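Local coordinates for protein N-acetylneuraminate epimerase (Escherichia coli, PDB 2UVK) that speeds the interconversion of the alpha and beta anomers of N-acetylneuraminate (sialic acid) in the periplasm, at residues Phe51-Ala59 and Tyr69-Asn77. Numbering follows the deposited sequence.
Sequences FPGGPRDQA and YVFGGIGKN
The double glycine of a Kelch repeat, Gly72-Gly73, follows strand 67-71 of a beta-propeller blade and packs against Arg56 and Ala59 of the loop leading into that blade. Arg56 NH1 donates to Gly72 O at 2.9 Å; the oxygen lies in the guanidinium plane, although the nitrogen stands above the carbonyl plane. The bend at chi2 (-63°) brings the guanidinium back over its own loop, where Arg56 NE and NH2 both hold Gly53 O side-on, each at 3.1 Å. The Phe51 ring places CE2 over one guanidinium face, and Arg56 NH2 also forms a salt bridge with Asp87. A leucine in place of Arg56 would probably leave Gly53 O, Gly72 O and the Asp87 carboxylate without this donor. Positive phi favours glycine at Gly72; at Gly73 a CB would clash with Arg56 CB and jam against the preceding carbonyl oxygen. Beyond this Kelch glycine pair, Asp57 and Ile74 form one antiparallel hydrogen-bonded bridge, Asp57 N to Ile74 O at 2.9 Å and Ile74 N to Asp57 O at 2.7 Å. From strand 67-71, Val70 turns CG1, anti to its amide nitrogen (chi1 175°), to meet Phe51 CE1 at 4.0 Å and Ala59 CB at 4.1 Å. Past the Asp57-Ile74 bridge, a water donates to Pro55 O and accepts from Lys76 N.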
loop_
_atom_site.group_PDB
_atom_site.type_symbol
_atom_site.label_atom_id
_atom_site.label_comp_id
_atom_site.label_asym_id
_atom_site.label_seq_id
_atom_site.Cartn_x
_atom_site.Cartn_y
_atom_site.Cartn_z
ATOM N N PHE B 51 26.733 0.243 5.828
ATOM C CA PHE B 51 25.344 0.670 5.737
ATOM C C PHE B 51 24.736 0.720 7.135
ATOM O O PHE B 51 24.792 -0.275 7.842
ATOM C CB PHE B 51 24.590 -0.314 4.838
ATOM C CG PHE B 51 23.181 0.097 4.525
ATOM C CD1 PHE B 51 22.917 1.142 3.667
ATOM C CD2 PHE B 51 22.103 -0.572 5.101
ATOM C CE1 PHE B 51 21.602 1.505 3.386
ATOM C CE2 PHE B 51 20.816 -0.204 4.808
ATOM C CZ PHE B 51 20.570 0.813 3.958
ATOM N N PRO B 52 24.168 1.867 7.534
ATOM C CA PRO B 52 23.661 2.014 8.878
ATOM C C PRO B 52 22.259 1.459 9.137
ATOM O O PRO B 52 21.796 1.486 10.280
ATOM C CB PRO B 52 23.644 3.533 9.049
ATOM C CG PRO B 52 23.378 4.044 7.759
ATOM C CD PRO B 52 24.081 3.150 6.817
ATOM N N GLY B 53 21.576 0.991 8.093
ATOM C CA GLY B 53 20.185 0.503 8.255
ATOM C C GLY B 53 20.022 -0.994 8.463
ATOM O O GLY B 53 18.887 -1.545 8.358
ATOM N N GLY B 54 21.123 -1.677 8.771
ATOM C CA GLY B 54 21.145 -3.107 8.902
ATOM C C GLY B 54 21.176 -3.842 7.583
ATOM O O GLY B 54 21.006 -3.219 6.528
ATOM N N PRO B 55 21.399 -5.165 7.611
ATOM C CA PRO B 55 21.398 -5.955 6.386
ATOM C C PRO B 55 20.082 -5.848 5.636
ATOM O O PRO B 55 19.040 -5.756 6.261
ATOM C CB PRO B 55 21.590 -7.373 6.888
ATOM C CG PRO B 55 22.351 -7.189 8.224
ATOM C CD PRO B 55 21.731 -5.991 8.795
ATOM N N ARG B 56 20.166 -5.848 4.304
ATOM C CA ARG B 56 18.977 -5.758 3.428
ATOM C C ARG B 56 19.140 -6.718 2.282
ATOM O O ARG B 56 20.164 -6.660 1.575
ATOM C CB ARG B 56 18.795 -4.362 2.818
ATOM C CG ARG B 56 18.698 -3.210 3.800
ATOM C CD ARG B 56 17.491 -3.247 4.739
ATOM N NE ARG B 56 17.492 -2.138 5.699
ATOM C CZ ARG B 56 17.005 -0.919 5.498
ATOM N NH1 ARG B 56 16.455 -0.589 4.334
ATOM N NH2 ARG B 56 17.032 -0.003 6.464
ATOM N N ASP B 57 18.151 -7.592 2.080
ATOM C CA ASP B 57 18.041 -8.385 0.850
ATOM C C ASP B 57 17.040 -7.709 -0.072
ATOM O O ASP B 57 16.061 -7.141 0.365
ATOM C CB ASP B 57 17.531 -9.797 1.147
ATOM C CG ASP B 57 18.572 -10.711 1.730
ATOM O OD1 ASP B 57 19.791 -10.431 1.715
ATOM O OD2 ASP B 57 18.134 -11.788 2.230
ATOM N N GLN B 58 17.329 -7.727 -1.367
ATOM C CA GLN B 58 16.375 -7.180 -2.328
ATOM C C GLN B 58 16.148 -5.664 -2.211
ATOM O O GLN B 58 15.096 -5.135 -2.591
ATOM C CB GLN B 58 15.032 -7.942 -2.314
ATOM C CG GLN B 58 15.185 -9.424 -2.640
ATOM C CD GLN B 58 13.872 -10.121 -2.821
ATOM O OE1 GLN B 58 13.050 -9.696 -3.618
ATOM N NE2 GLN B 58 13.643 -11.171 -2.051
ATOM N N ALA B 59 17.149 -4.936 -1.706
ATOM C CA ALA B 59 17.169 -3.476 -1.850
ATOM C C ALA B 59 17.472 -3.078 -3.291
ATOM O O ALA B 59 17.897 -3.892 -4.120
ATOM C CB ALA B 59 18.222 -2.891 -0.934
ATOM N N TYR B 69 21.881 6.496 -3.637
ATOM C CA TYR B 69 20.641 6.290 -2.859
ATOM C C TYR B 69 20.308 4.808 -2.805
ATOM O O TYR B 69 20.387 4.146 -3.812
ATOM C CB TYR B 69 19.475 7.053 -3.491
ATOM C CG TYR B 69 19.722 8.539 -3.461
ATOM C CD1 TYR B 69 19.301 9.309 -2.408
ATOM C CD2 TYR B 69 20.453 9.159 -4.470
ATOM C CE1 TYR B 69 19.602 10.694 -2.328
ATOM C CE2 TYR B 69 20.734 10.531 -4.416
ATOM C CZ TYR B 69 20.300 11.296 -3.356
ATOM O OH TYR B 69 20.588 12.670 -3.302
ATOM N N VAL B 70 19.934 4.324 -1.620
ATOM C CA VAL B 70 19.516 2.923 -1.412
ATOM C C VAL B 70 18.076 2.931 -0.895
ATOM O O VAL B 70 17.744 3.686 0.017
ATOM C CB VAL B 70 20.445 2.174 -0.426
ATOM C CG1 VAL B 70 19.917 0.770 -0.138
ATOM C CG2 VAL B 70 21.870 2.106 -0.994
ATOM N N PHE B 71 17.246 2.098 -1.518
ATOM C CA PHE B 71 15.806 2.041 -1.268
ATOM C C PHE B 71 15.387 0.661 -0.716
ATOM O O PHE B 71 15.567 -0.375 -1.352
ATOM C CB PHE B 71 15.050 2.288 -2.578
ATOM C CG PHE B 71 15.389 3.601 -3.190
ATOM C CD1 PHE B 71 14.676 4.740 -2.880
ATOM C CD2 PHE B 71 16.426 3.663 -4.115
ATOM C CE1 PHE B 71 15.024 5.977 -3.457
ATOM C CE2 PHE B 71 16.777 4.894 -4.704
ATOM C CZ PHE B 71 16.065 6.025 -4.380
ATOM N N GLY B 72 14.780 0.674 0.465
ATOM C CA GLY B 72 14.091 -0.490 0.988
ATOM C C GLY B 72 14.910 -1.734 1.212
ATOM O O GLY B 72 16.048 -1.678 1.710
ATOM N N GLY B 73 14.307 -2.870 0.851
ATOM C CA GLY B 73 14.847 -4.199 1.085
ATOM C C GLY B 73 14.184 -4.898 2.260
ATOM O O GLY B 73 13.325 -4.354 2.938
ATOM N N ILE B 74 14.623 -6.114 2.456
ATOM C CA ILE B 74 14.110 -6.988 3.509
ATOM C C ILE B 74 15.189 -7.140 4.595
ATOM O O ILE B 74 16.325 -7.478 4.312
ATOM C CB ILE B 74 13.849 -8.382 2.964
ATOM C CG1 ILE B 74 12.746 -8.361 1.888
ATOM C CG2 ILE B 74 13.404 -9.325 4.106
ATOM C CD1 ILE B 74 12.743 -9.618 1.050
ATOM N N GLY B 75 14.772 -6.991 5.841
ATOM C CA GLY B 75 15.684 -7.211 6.959
ATOM C C GLY B 75 14.932 -7.224 8.249
ATOM O O GLY B 75 13.733 -7.355 8.240
ATOM N N LYS B 76 15.625 -7.013 9.347
ATOM C CA LYS B 76 15.030 -7.161 10.665
ATOM C C LYS B 76 14.536 -5.846 11.234
ATOM O O LYS B 76 15.270 -4.805 11.206
ATOM C CB LYS B 76 16.018 -7.851 11.628
ATOM C CG LYS B 76 16.475 -9.222 11.187
ATOM C CD LYS B 76 15.318 -10.195 10.958
ATOM C CE LYS B 76 15.749 -11.636 10.899
ATOM N NZ LYS B 76 14.555 -12.511 10.946
ATOM N N ASN B 77 13.323 -5.870 11.789
ATOM C CA ASN B 77 12.803 -4.741 12.536
ATOM C C ASN B 77 13.397 -4.743 13.972
ATOM O O ASN B 77 14.222 -5.597 14.318
ATOM C CB ASN B 77 11.261 -4.668 12.547
ATOM C CG ASN B 77 10.603 -5.838 13.256
ATOM O OD1 ASN B 77 11.236 -6.552 14.018
ATOM N ND2 ASN B 77 9.310 -6.047 12.989
HETATM O O HOH W 1 18.370 -6.482 8.846
#